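Long-range contacts in o-succinylbenzoate synthase (Synechococcus elongatus, PDB 2OZT), which catalyses the metal-dependent loss of water from 2-succinyl-6-hydroxy-2,4-cyclohexadiene-1-carboxylate to give 2-succinylbenzoate, a step of phylloquinone biosynthesis: residues Arg8-Leu14 and Arg26-Tyr32; Gly43-Ile47 and Glu275-Ala279; Ile31-Leu35 and Glu316-Leu322; Glu56-Asp61 and Ala83-Ala87. One frame throughout, in Å; residues are numbered along the deposited sequence.

Contact 1 (Arg8-Leu14 and Arg26-Tyr32); sequences RIYEEPL and RSRSGIY
From R8 opposite Y32 to L14, whose N reaches R26 O, strands 8-14 and 26-32 run antiparallel with their short axes at 150° and share seven backbone hydrogen bonds, the shortest from E12 N to R28 O at 2.7 Å. On the face that carries Y10, E12, R28 and Y32, the two tyrosine rings form an offset stack, centroids 4.4 Å apart and planes at 20°. Y10 has CG wedged between its own N and carbonyl carbon (chi1 76°), which lays the second ring face back over G30, whose CA makes a CH-pi contact 3.8 Å from the Y10 centroid. Glycine suits this place because a CB would collide with Y10 CE2. The strands form the hairpin that opens the N-terminal capping domain of this enolase-superfamily enzyme. With an alanine in place of Y10, Y32 would probably lose its stacking partner and G30 the ring above it, and E46 the hydroxyl that hydrogen-bonds it. A water donates to E12 OE1 (2.6 Å) and bonds Y32 OH (3.0 Å) at the ring edge; R304 forms a salt bridge with E12. R28, folded at chi2 and chi3, spends its guanidinium nitrogens on the carbonyls of A48, P49, A273 and L274.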
loop_
_atom_site.group_PDB
_atom_site.type_symbol
_atom_site.label_atom_id
_atom_site.label_comp_id
_atom_site.label_asym_id
_atom_site.label_seq_id
_atom_site.Cartn_x
_atom_site.Cartn_y
_atom_site.Cartn_z
ATOM N N ARG A 8 8.094 16.152 13.872
ATOM C CA ARG A 8 9.395 16.335 13.239
ATOM C C ARG A 8 9.331 15.824 11.826
ATOM O O ARG A 8 8.808 14.735 11.606
ATOM C CB ARG A 8 10.488 15.559 13.969
ATOM C CG ARG A 8 10.738 16.159 15.376
ATOM C CD ARG A 8 11.762 15.393 16.236
ATOM N NE ARG A 8 12.001 16.069 17.533
ATOM C CZ ARG A 8 12.872 15.656 18.472
ATOM N NH1 ARG A 8 13.618 14.571 18.288
ATOM N NH2 ARG A 8 13.003 16.344 19.610
ATOM N N ILE A 9 9.907 16.589 10.897
ATOM C CA ILE A 9 10.111 16.102 9.521
ATOM C C ILE A 9 11.221 15.077 9.498
ATOM O O ILE A 9 12.154 15.137 10.304
ATOM C CB ILE A 9 10.431 17.260 8.586
ATOM C CG1 ILE A 9 10.088 16.855 7.145
ATOM C CG2 ILE A 9 11.917 17.679 8.704
ATOM C CD1 ILE A 9 10.114 18.011 6.132
ATOM N N TYR A 10 11.109 14.135 8.553
ATOM C CA TYR A 10 12.205 13.214 8.224
ATOM C C TYR A 10 12.420 13.194 6.735
ATOM O O TYR A 10 11.508 13.469 6.009
ATOM C CB TYR A 10 11.927 11.805 8.768
ATOM C CG TYR A 10 10.906 10.949 8.024
ATOM C CD1 TYR A 10 11.240 10.306 6.835
ATOM C CD2 TYR A 10 9.626 10.766 8.536
ATOM C CE1 TYR A 10 10.342 9.484 6.184
ATOM C CE2 TYR A 10 8.700 9.923 7.890
ATOM C CZ TYR A 10 9.066 9.290 6.711
ATOM O OH TYR A 10 8.164 8.452 6.074
ATOM N N GLU A 11 13.659 12.935 6.298
ATOM C CA GLU A 11 13.954 12.744 4.863
ATOM C C GLU A 11 15.013 11.653 4.814
ATOM O O GLU A 11 16.189 11.921 5.093
ATOM C CB GLU A 11 14.431 14.056 4.205
ATOM C CG GLU A 11 14.876 13.949 2.717
ATOM C CD GLU A 11 14.567 15.213 1.891
ATOM O OE1 GLU A 11 15.325 16.220 1.913
ATOM O OE2 GLU A 11 13.552 15.196 1.177
ATOM N N GLU A 12 14.591 10.430 4.472
ATOM C CA GLU A 12 15.393 9.215 4.601
ATOM C C GLU A 12 15.802 8.651 3.228
ATOM O O GLU A 12 14.962 8.329 2.400
ATOM C CB GLU A 12 14.598 8.171 5.402
ATOM C CG GLU A 12 15.349 6.912 5.730
ATOM C CD GLU A 12 14.501 5.885 6.436
ATOM O OE1 GLU A 12 13.620 6.277 7.261
ATOM O OE2 GLU A 12 14.731 4.680 6.168
ATOM N N PRO A 13 17.114 8.558 2.960
ATOM C CA PRO A 13 17.500 7.940 1.701
ATOM C C PRO A 13 16.975 6.502 1.545
ATOM O O PRO A 13 16.928 5.727 2.512
ATOM C CB PRO A 13 19.042 7.939 1.791
ATOM C CG PRO A 13 19.335 9.151 2.680
ATOM C CD PRO A 13 18.278 9.050 3.727
ATOM N N LEU A 14 16.609 6.138 0.321
ATOM C CA LEU A 14 16.182 4.764 0.060
ATOM C C LEU A 14 17.424 3.888 0.152
ATOM O O LEU A 14 18.554 4.395 -0.010
ATOM C CB LEU A 14 15.509 4.648 -1.306
ATOM C CG LEU A 14 14.168 5.400 -1.485
ATOM C CD1 LEU A 14 13.570 5.173 -2.857
ATOM C CD2 LEU A 14 13.149 4.925 -0.404
ATOM N N ARG A 26 14.914 8.644 -4.893
ATOM C CA ARG A 26 16.149 8.466 -4.098
ATOM C C ARG A 26 15.993 8.584 -2.570
ATOM O O ARG A 26 16.886 8.224 -1.803
ATOM C CB ARG A 26 17.241 9.413 -4.608
ATOM C CG ARG A 26 17.609 9.090 -6.052
ATOM C CD ARG A 26 18.501 10.143 -6.705
ATOM N NE ARG A 26 18.621 9.873 -8.141
ATOM C CZ ARG A 26 19.308 8.858 -8.668
ATOM N NH1 ARG A 26 19.961 7.996 -7.889
ATOM N NH2 ARG A 26 19.341 8.702 -9.983
ATOM N N SER A 27 14.824 9.044 -2.134
ATOM C CA SER A 27 14.596 9.256 -0.726
ATOM C C SER A 27 13.090 9.266 -0.508
ATOM O O SER A 27 12.324 9.340 -1.471
ATOM C CB SER A 27 15.166 10.614 -0.296
ATOM O OG SER A 27 14.418 11.668 -0.862
ATOM N N ARG A 28 12.699 9.131 0.759
ATOM C CA ARG A 28 11.298 9.329 1.191
ATOM C C ARG A 28 11.309 10.323 2.330
ATOM O O ARG A 28 12.182 10.249 3.178
ATOM C CB ARG A 28 10.656 8.020 1.699
ATOM C CG ARG A 28 10.107 7.146 0.573
ATOM C CD ARG A 28 8.809 7.740 0.125
ATOM N NE ARG A 28 7.632 7.310 0.895
ATOM C CZ ARG A 28 6.557 8.070 1.144
ATOM N NH1 ARG A 28 5.495 7.508 1.725
ATOM N NH2 ARG A 28 6.555 9.372 0.848
ATOM N N SER A 29 10.315 11.205 2.353
ATOM C CA SER A 29 10.175 12.207 3.432
ATOM C C SER A 29 8.808 12.022 4.082
ATOM O O SER A 29 7.886 11.450 3.489
ATOM C CB SER A 29 10.291 13.605 2.863
ATOM O OG SER A 29 11.613 13.798 2.353
ATOM N N GLY A 30 8.677 12.542 5.303
ATOM C CA GLY A 30 7.379 12.483 6.018
ATOM C C GLY A 30 7.500 13.192 7.326
ATOM O O GLY A 30 8.474 13.926 7.568
ATOM N N ILE A 31 6.495 12.964 8.167
ATOM C CA ILE A 31 6.445 13.564 9.500
ATOM C C ILE A 31 6.242 12.477 10.509
ATOM O O ILE A 31 5.406 11.564 10.310
ATOM C CB ILE A 31 5.260 14.488 9.563
ATOM C CG1 ILE A 31 5.494 15.767 8.741
ATOM C CG2 ILE A 31 4.937 14.883 11.010
ATOM C CD1 ILE A 31 4.164 16.492 8.446
ATOM N N TYR A 32 7.006 12.562 11.601
ATOM C CA TYR A 32 6.694 11.748 12.804
ATOM C C TYR A 32 6.022 12.595 13.862
ATOM O O TYR A 32 6.418 13.732 14.103
ATOM C CB TYR A 32 7.949 11.144 13.410
ATOM C CG TYR A 32 8.666 10.179 12.500
ATOM C CD1 TYR A 32 7.969 9.173 11.844
ATOM C CD2 TYR A 32 10.039 10.266 12.294
ATOM C CE1 TYR A 32 8.601 8.304 11.008
ATOM C CE2 TYR A 32 10.700 9.367 11.448
ATOM C CZ TYR A 32 9.963 8.373 10.837
ATOM O OH TYR A 32 10.602 7.477 9.988
HETATM O O HOH W 1 13.400 7.995 9.144
#

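Contact 2 (Gly43-Ile47 and Glu275-Ala279)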
loop_
_atom_site.group_PDB
_atom_site.type_symbol
_atom_site.label_atom_id
_atom_site.label_comp_id
_atom_site.label_asym_id
_atom_site.label_seq_id
_atom_site.Cartn_x
_atom_site.Cartn_y
_atom_site.Cartn_z
ATOM N N GLY A 43 2.647 8.234 22.660
ATOM C CA GLY A 43 2.203 7.513 21.444
ATOM C C GLY A 43 2.913 8.158 20.266
ATOM O O GLY A 43 3.447 9.268 20.374
ATOM N N TYR A 44 2.931 7.423 19.149
ATOM C CA TYR A 44 3.646 7.900 17.930
ATOM C C TYR A 44 2.841 7.610 16.685
ATOM O O TYR A 44 2.129 6.627 16.636
ATOM C CB TYR A 44 5.015 7.226 17.769
ATOM C CG TYR A 44 6.008 7.486 18.876
ATOM C CD1 TYR A 44 6.996 8.470 18.761
ATOM C CD2 TYR A 44 5.952 6.722 20.038
ATOM C CE1 TYR A 44 7.906 8.661 19.825
ATOM C CE2 TYR A 44 6.840 6.902 21.056
ATOM C CZ TYR A 44 7.796 7.856 20.950
ATOM O OH TYR A 44 8.638 7.973 22.053
ATOM N N GLY A 45 3.004 8.465 15.672
ATOM C CA GLY A 45 2.317 8.247 14.385
ATOM C C GLY A 45 3.233 8.787 13.304
ATOM O O GLY A 45 4.224 9.486 13.549
ATOM N N GLU A 46 2.870 8.419 12.079
ATOM C CA GLU A 46 3.646 8.835 10.905
ATOM C C GLU A 46 2.718 9.286 9.791
ATOM O O GLU A 46 1.754 8.594 9.452
ATOM C CB GLU A 46 4.508 7.668 10.446
ATOM C CG GLU A 46 5.279 7.942 9.140
ATOM C CD GLU A 46 6.239 6.812 8.760
ATOM O OE1 GLU A 46 6.461 5.829 9.528
ATOM O OE2 GLU A 46 6.768 6.901 7.591
ATOM N N ILE A 47 3.052 10.443 9.204
ATOM C CA ILE A 47 2.334 11.024 8.048
ATOM C C ILE A 47 3.301 11.053 6.871
ATOM O O ILE A 47 4.295 11.788 6.880
ATOM C CB ILE A 47 1.931 12.481 8.348
ATOM C CG1 ILE A 47 1.067 12.528 9.633
ATOM C CG2 ILE A 47 1.227 13.163 7.206
ATOM C CD1 ILE A 47 0.765 13.952 10.139
ATOM N N GLU A 275 6.607 3.517 3.520
ATOM C CA GLU A 275 6.539 4.277 4.769
ATOM C C GLU A 275 7.557 3.710 5.764
ATOM O O GLU A 275 8.163 2.668 5.536
ATOM C CB GLU A 275 5.101 4.252 5.348
ATOM C CG GLU A 275 4.596 2.883 5.742
ATOM C CD GLU A 275 4.299 1.964 4.552
ATOM O OE1 GLU A 275 5.152 1.102 4.257
ATOM O OE2 GLU A 275 3.210 2.097 3.972
ATOM N N GLY A 276 7.733 4.391 6.905
ATOM C CA GLY A 276 8.741 3.940 7.857
ATOM C C GLY A 276 8.153 3.007 8.905
ATOM O O GLY A 276 6.974 2.589 8.811
ATOM N N ALA A 277 8.983 2.662 9.900
ATOM C CA ALA A 277 8.616 1.661 10.892
ATOM C C ALA A 277 7.449 2.074 11.794
ATOM O O ALA A 277 6.676 1.208 12.242
ATOM C CB ALA A 277 9.835 1.348 11.754
ATOM N N ILE A 278 7.292 3.362 12.052
ATOM C CA ILE A 278 6.160 3.790 12.884
ATOM C C ILE A 278 4.839 3.469 12.162
ATOM O O ILE A 278 3.976 2.798 12.691
ATOM C CB ILE A 278 6.282 5.248 13.299
ATOM C CG1 ILE A 278 7.450 5.345 14.289
ATOM C CG2 ILE A 278 4.972 5.753 13.890
ATOM C CD1 ILE A 278 7.794 6.832 14.699
ATOM N N ALA A 279 4.735 3.890 10.897
ATOM C CA ALA A 279 3.522 3.611 10.119
ATOM C C ALA A 279 3.346 2.125 9.883
ATOM O O ALA A 279 2.248 1.614 9.998
ATOM C CB ALA A 279 3.640 4.322 8.744
HETATM O O HOH W 2 9.007 5.246 11.054
#
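The start of helix 277-290, in the barrel domain, meets the edge strand 42-47 of the capping domain chiefly through a buried carboxylate, that of E46, which faces the amides of G276 and A279. G276 holds the N-cap position, and the N-H groups at the beginning of a helix have no carbonyl of an earlier turn to bind, so an acidic side chain from another part of the fold is a fitting acceptor. E46 reaches them because its chain is fully extended, with CG opposite the backbone N (chi1 175°). G276 N gives a bond of 2.8 Å to E46 OE2, on the syn side and close to the carboxylate plane. A279 N approaches E46 OE1 at 2.9 Å from above that plane, 37° out of it. A water also donates to E46 OE1 (3.0 Å) and accepts from I278 N (2.7 Å), while E46 OE2 is shared with the hydroxyl of Y10. Four bonds thus fix the carboxylate's rotation, and the helix start would probably favour its charged form. The small A279 lets its CB settle 3.6 Å from E46 CD. Beside it, I278 lays CG2 on the strand backbone, 3.5 Å from G45 C, and against Y44 CB at 4.1 Å. Here a glutamate satisfying a helix N-terminus joins the two domains that make up an enolase-superfamily fold, the cap and the barrel.

Contact 3 (Ile31-Leu35 and Glu316-Leu322); sequences IYLRL and ERLWERL
R34 and E316 meet side-on while W319 lies flat beneath the arginine's chain, joining inner strand 23-36 of the capping-domain sheet to helix 312-320, the C-terminal segment that comes back to the cap as in other enolase-superfamily enzymes. R34 NE binds E316 OE1 at 3.1 Å and R34 NH2 binds E316 OE2 at 3.0 Å, a two-nitrogen salt bridge in which each oxygen is met on its syn side. The guanidinium and carboxylate planes are 25° apart, and both bonds are nearly straight and lie in the arginine's plane. E316 turns back at chi2 to present its carboxylate, and its OE1 is bonded by the hydroxyl of Y44; R34 has a second acidic partner in E36.

R34 leaves the strand with its first torsion trans (chi1 -179°) and stays extended to NE, which carries CD over the five-membered ring of W319, where it makes a CH-pi contact 3.5 Å from the centroid and 13° off the normal. R34 CB covers the six-membered ring, 3.7 Å from W319 CH2. Tryptophan suits the place because its broad face accepts the arginine's methylenes, while R34's cation-pi attraction is weak at most. R8 takes the opposite face of the indole in a cation-pi contact. Were this tryptophan an alanine, a gap would probably open between helix and strand, and the R34 chain could swing away from E316. The indole edge points at the strand, with W319 CZ3 3.4 Å from Y32 O. L322 crosses Y32 at about a right angle and sets CD1 at the ring's edge, 4.0 Å from Y32 CD2.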
loop_
_atom_site.group_PDB
_atom_site.type_symbol
_atom_site.label_atom_id
_atom_site.label_comp_id
_atom_site.label_asym_id
_atom_site.label_seq_id
_atom_site.Cartn_x
_atom_site.Cartn_y
_atom_site.Cartn_z
ATOM N N ILE A 31 6.495 12.964 8.167
ATOM C CA ILE A 31 6.445 13.564 9.500
ATOM C C ILE A 31 6.242 12.477 10.509
ATOM O O ILE A 31 5.406 11.564 10.310
ATOM C CB ILE A 31 5.260 14.488 9.563
ATOM C CG1 ILE A 31 5.494 15.767 8.741
ATOM C CG2 ILE A 31 4.937 14.883 11.010
ATOM C CD1 ILE A 31 4.164 16.492 8.446
ATOM N N TYR A 32 7.006 12.562 11.601
ATOM C CA TYR A 32 6.694 11.748 12.804
ATOM C C TYR A 32 6.022 12.595 13.862
ATOM O O TYR A 32 6.418 13.732 14.103
ATOM C CB TYR A 32 7.949 11.144 13.410
ATOM C CG TYR A 32 8.666 10.179 12.500
ATOM C CD1 TYR A 32 7.969 9.173 11.844
ATOM C CD2 TYR A 32 10.039 10.266 12.294
ATOM C CE1 TYR A 32 8.601 8.304 11.008
ATOM C CE2 TYR A 32 10.700 9.367 11.448
ATOM C CZ TYR A 32 9.963 8.373 10.837
ATOM O OH TYR A 32 10.602 7.477 9.988
ATOM N N LEU A 33 4.997 12.008 14.486
ATOM C CA LEU A 33 4.256 12.647 15.579
ATOM C C LEU A 33 4.589 11.926 16.865
ATOM O O LEU A 33 4.642 10.711 16.894
ATOM C CB LEU A 33 2.749 12.469 15.404
ATOM C CG LEU A 33 2.177 13.050 14.111
ATOM C CD1 LEU A 33 0.710 12.670 13.946
ATOM C CD2 LEU A 33 2.329 14.544 14.005
ATOM N N ARG A 34 4.777 12.722 17.930
ATOM C CA ARG A 34 4.959 12.162 19.294
ATOM C C ARG A 34 3.968 12.819 20.232
ATOM O O ARG A 34 3.999 14.031 20.369
ATOM C CB ARG A 34 6.388 12.394 19.746
ATOM C CG ARG A 34 6.670 11.816 21.177
ATOM C CD ARG A 34 8.075 12.167 21.607
ATOM N NE ARG A 34 8.506 11.555 22.890
ATOM C CZ ARG A 34 8.221 12.045 24.094
ATOM N NH1 ARG A 34 7.447 13.113 24.257
ATOM N NH2 ARG A 34 8.682 11.398 25.169
ATOM N N LEU A 35 3.133 11.992 20.894
ATOM C CA LEU A 35 2.023 12.450 21.737
ATOM C C LEU A 35 2.370 12.033 23.161
ATOM O O LEU A 35 2.921 10.982 23.360
ATOM C CB LEU A 35 0.728 11.768 21.294
ATOM C CG LEU A 35 -0.085 12.495 20.226
ATOM C CD1 LEU A 35 0.734 12.728 18.932
ATOM C CD2 LEU A 35 -1.387 11.740 19.933
ATOM N N GLU A 316 11.378 5.607 20.962
ATOM C CA GLU A 316 12.096 6.756 21.517
ATOM C C GLU A 316 13.443 6.982 20.831
ATOM O O GLU A 316 13.795 8.135 20.566
ATOM C CB GLU A 316 12.256 6.642 23.031
ATOM C CG GLU A 316 10.950 6.941 23.812
ATOM C CD GLU A 316 10.608 8.451 23.969
ATOM O OE1 GLU A 316 10.589 9.243 22.968
ATOM O OE2 GLU A 316 10.324 8.851 25.126
ATOM N N ARG A 317 14.175 5.909 20.525
ATOM C CA ARG A 317 15.438 6.007 19.759
ATOM C C ARG A 317 15.215 6.636 18.389
ATOM O O ARG A 317 15.994 7.497 17.956
ATOM C CB ARG A 317 16.099 4.638 19.566
ATOM C CG ARG A 317 16.802 4.046 20.805
ATOM C CD ARG A 317 17.626 2.799 20.438
ATOM N NE ARG A 317 17.103 1.568 21.049
ATOM C CZ ARG A 317 16.495 0.573 20.400
ATOM N NH1 ARG A 317 16.066 -0.483 21.085
ATOM N NH2 ARG A 317 16.300 0.622 19.082
ATOM N N LEU A 318 14.146 6.210 17.707
ATOM C CA LEU A 318 13.865 6.681 16.356
ATOM C C LEU A 318 13.604 8.178 16.445
ATOM O O LEU A 318 14.175 8.965 15.689
ATOM C CB LEU A 318 12.643 5.941 15.785
ATOM C CG LEU A 318 12.349 5.985 14.291
ATOM C CD1 LEU A 318 13.553 5.521 13.448
ATOM C CD2 LEU A 318 11.198 5.069 14.006
ATOM N N TRP A 319 12.770 8.571 17.404
ATOM C CA TRP A 319 12.419 9.971 17.604
ATOM C C TRP A 319 13.656 10.819 17.942
ATOM O O TRP A 319 13.844 11.893 17.368
ATOM C CB TRP A 319 11.356 10.086 18.709
ATOM C CG TRP A 319 10.978 11.498 19.060
ATOM C CD1 TRP A 319 11.422 12.229 20.147
ATOM C CD2 TRP A 319 10.082 12.349 18.355
ATOM N NE1 TRP A 319 10.875 13.480 20.126
ATOM C CE2 TRP A 319 10.042 13.587 19.042
ATOM C CE3 TRP A 319 9.307 12.198 17.180
ATOM C CZ2 TRP A 319 9.254 14.659 18.621
ATOM C CZ3 TRP A 319 8.525 13.268 16.775
ATOM C CH2 TRP A 319 8.487 14.471 17.506
ATOM N N GLU A 320 14.475 10.345 18.873
ATOM C CA GLU A 320 15.622 11.137 19.350
ATOM C C GLU A 320 16.722 11.263 18.296
ATOM O O GLU A 320 17.447 12.263 18.256
ATOM C CB GLU A 320 16.147 10.548 20.660
ATOM C CG GLU A 320 15.216 10.895 21.812
ATOM C CD GLU A 320 15.521 10.175 23.111
ATOM O OE1 GLU A 320 16.412 9.298 23.133
ATOM O OE2 GLU A 320 14.846 10.492 24.117
ATOM N N ARG A 321 16.810 10.261 17.431
ATOM C CA ARG A 321 17.762 10.235 16.324
ATOM C C ARG A 321 17.580 11.441 15.410
ATOM O O ARG A 321 18.485 11.774 14.642
ATOM C CB ARG A 321 17.571 8.944 15.532
ATOM C CG ARG A 321 18.793 8.388 14.835
ATOM C CD ARG A 321 18.694 6.846 14.711
ATOM N NE ARG A 321 17.549 6.408 13.908
ATOM C CZ ARG A 321 17.577 6.224 12.588
ATOM N NH1 ARG A 321 18.697 6.437 11.902
ATOM N NH2 ARG A 321 16.485 5.825 11.948
ATOM N N LEU A 322 16.414 12.096 15.502
ATOM C CA LEU A 322 16.101 13.274 14.687
ATOM C C LEU A 322 16.617 14.576 15.313
ATOM O O LEU A 322 17.066 14.593 16.470
ATOM C CB LEU A 322 14.592 13.364 14.372
ATOM C CG LEU A 322 14.119 12.506 13.179
ATOM C CD1 LEU A 322 13.740 11.110 13.575
ATOM C CD2 LEU A 322 12.936 13.128 12.485
#

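Contact 4 (Glu56-Asp61 and Ala83-Ala87); sequences ETLNAD and ALPAA
E56 sends its carboxylate to the first turn of helix 85-97, where the amides of A86 and A87 receive it, tying two helix starts of the capping domain together. A86 N lies 2.8 Å from E56 OE1 and A87 N lies 3.1 Å from E56 OE2; each oxygen uses its syn lone pair, so one carboxylate spans two successive N-H groups. L84 holds the N-cap position, and P85, which has no N-H to offer, suits the first turn of a helix. Its ring packs under the acid, with P85 CD 3.3 Å from E56 OE1. The two alanines are small enough for the carboxylate to come right up to their backbone.

The reach depends on a straight E56 chain, trans from its first bond (chi1 178°), which crosses the L84 side chain at about a right angle. D61 comes in beside it: E56 OE2 and D61 OD1 are only 2.5 Å apart, a separation suggesting that one of the acids holds a proton. D61 OD1 also rests 3.6 Å from A87 CB. L84 reaches between the two helix starts with its branched end, CD2 lying 3.8 Å from A60 CB, and its side chain continues onto L64. P49, from the loop after strand 42-47, touches E56, D61 and A86.

Behind this shell, helix 58-67 is started by T57, immediately after E56 in the chain. The threonine holds the N-cap position, and its OG1 accepts a hydrogen bond from A60 N at 3.1 Å.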
loop_
_atom_site.group_PDB
_atom_site.type_symbol
_atom_site.label_atom_id
_atom_site.label_comp_id
_atom_site.label_asym_id
_atom_site.label_seq_id
_atom_site.Cartn_x
_atom_site.Cartn_y
_atom_site.Cartn_z
ATOM N N GLU A 56 -2.611 14.943 -1.959
ATOM C CA GLU A 56 -2.029 15.403 -0.691
ATOM C C GLU A 56 -0.520 15.571 -0.849
ATOM O O GLU A 56 0.175 14.711 -1.445
ATOM C CB GLU A 56 -2.316 14.360 0.399
ATOM C CG GLU A 56 -1.709 14.697 1.753
ATOM C CD GLU A 56 -2.188 13.691 2.816
ATOM O OE1 GLU A 56 -2.510 12.551 2.417
ATOM O OE2 GLU A 56 -2.181 14.031 4.033
ATOM N N THR A 57 -0.009 16.685 -0.331
ATOM C CA THR A 57 1.438 16.931 -0.334
ATOM C C THR A 57 1.964 17.040 1.092
ATOM O O THR A 57 1.251 17.434 1.993
ATOM C CB THR A 57 1.808 18.248 -1.068
ATOM O OG1 THR A 57 1.245 19.361 -0.352
ATOM C CG2 THR A 57 1.293 18.207 -2.540
ATOM N N LEU A 58 3.224 16.687 1.271
ATOM C CA LEU A 58 3.834 16.814 2.570
ATOM C C LEU A 58 3.769 18.274 2.998
ATOM O O LEU A 58 3.549 18.578 4.190
ATOM C CB LEU A 58 5.268 16.325 2.540
ATOM C CG LEU A 58 5.957 16.333 3.904
ATOM C CD1 LEU A 58 5.209 15.424 4.895
ATOM C CD2 LEU A 58 7.420 15.910 3.780
ATOM N N ASN A 59 3.975 19.215 2.086
ATOM C CA ASN A 59 3.872 20.636 2.503
ATOM C C ASN A 59 2.527 20.993 3.082
ATOM O O ASN A 59 2.438 21.771 4.067
ATOM C CB ASN A 59 4.198 21.555 1.319
ATOM C CG ASN A 59 5.669 21.551 0.983
ATOM O OD1 ASN A 59 6.502 20.979 1.689
ATOM N ND2 ASN A 59 6.002 22.167 -0.164
ATOM N N ALA A 60 1.466 20.426 2.544
ATOM C CA ALA A 60 0.143 20.694 3.082
ATOM C C ALA A 60 -0.035 20.054 4.474
ATOM O O ALA A 60 -0.703 20.622 5.363
ATOM C CB ALA A 60 -0.929 20.164 2.102
ATOM N N ASP A 61 0.549 18.876 4.692
ATOM C CA ASP A 61 0.495 18.214 5.998
ATOM C C ASP A 61 1.280 19.042 7.034
ATOM O O ASP A 61 0.891 19.148 8.227
ATOM C CB ASP A 61 1.109 16.829 5.913
ATOM C CG ASP A 61 0.273 15.865 5.066
ATOM O OD1 ASP A 61 -0.973 15.979 5.061
ATOM O OD2 ASP A 61 0.887 14.975 4.461
ATOM N N ALA A 83 -9.133 16.083 2.742
ATOM C CA ALA A 83 -8.183 16.170 1.630
ATOM C C ALA A 83 -6.752 15.807 2.067
ATOM O O ALA A 83 -5.847 15.762 1.247
ATOM C CB ALA A 83 -8.209 17.565 1.007
ATOM N N LEU A 84 -6.552 15.573 3.364
ATOM C CA LEU A 84 -5.217 15.174 3.873
ATOM C C LEU A 84 -5.296 13.781 4.547
ATOM O O LEU A 84 -5.144 13.647 5.778
ATOM C CB LEU A 84 -4.722 16.191 4.899
ATOM C CG LEU A 84 -4.624 17.646 4.405
ATOM C CD1 LEU A 84 -4.242 18.588 5.578
ATOM C CD2 LEU A 84 -3.653 17.769 3.228
ATOM N N PRO A 85 -5.565 12.739 3.762
ATOM C CA PRO A 85 -5.786 11.415 4.378
ATOM C C PRO A 85 -4.574 10.816 5.068
ATOM O O PRO A 85 -4.739 10.123 6.078
ATOM C CB PRO A 85 -6.220 10.532 3.204
ATOM C CG PRO A 85 -5.707 11.245 1.971
ATOM C CD PRO A 85 -5.765 12.738 2.304
ATOM N N ALA A 86 -3.358 11.064 4.573
ATOM C CA ALA A 86 -2.178 10.589 5.326
ATOM C C ALA A 86 -2.075 11.260 6.713
ATOM O O ALA A 86 -1.674 10.607 7.671
ATOM C CB ALA A 86 -0.878 10.760 4.486
ATOM N N ALA A 87 -2.422 12.550 6.766
ATOM C CA ALA A 87 -2.474 13.227 8.079
ATOM C C ALA A 87 -3.539 12.608 8.980
ATOM O O ALA A 87 -3.270 12.403 10.177
ATOM C CB ALA A 87 -2.719 14.720 7.887
#

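Overall arrangement
Contacts 1, 2 and 3 share the antiparallel sheet of the capping domain, in which strand 23-36 lies between strands 3-20 and 42-47. Contact 1 joins strands 3-20 and 23-36; contact 3 takes up strand 23-36 where contact 1 ends, sharing I31 and Y32; contact 2 uses the edge strand 42-47. Centres of contacts 2 and 3 are 9 Å apart, and those of 3 and 4 are 19 Å apart. Contact 4, between helices 58-67 and 85-97, packs L58 against I31. Along the chain, contacts 1 and 4 are local, whereas contact 2 brings barrel helix 277-290 to the sheet and so ties cap to barrel, and contact 3 brings the C-terminal helix 312-320 back onto the cap.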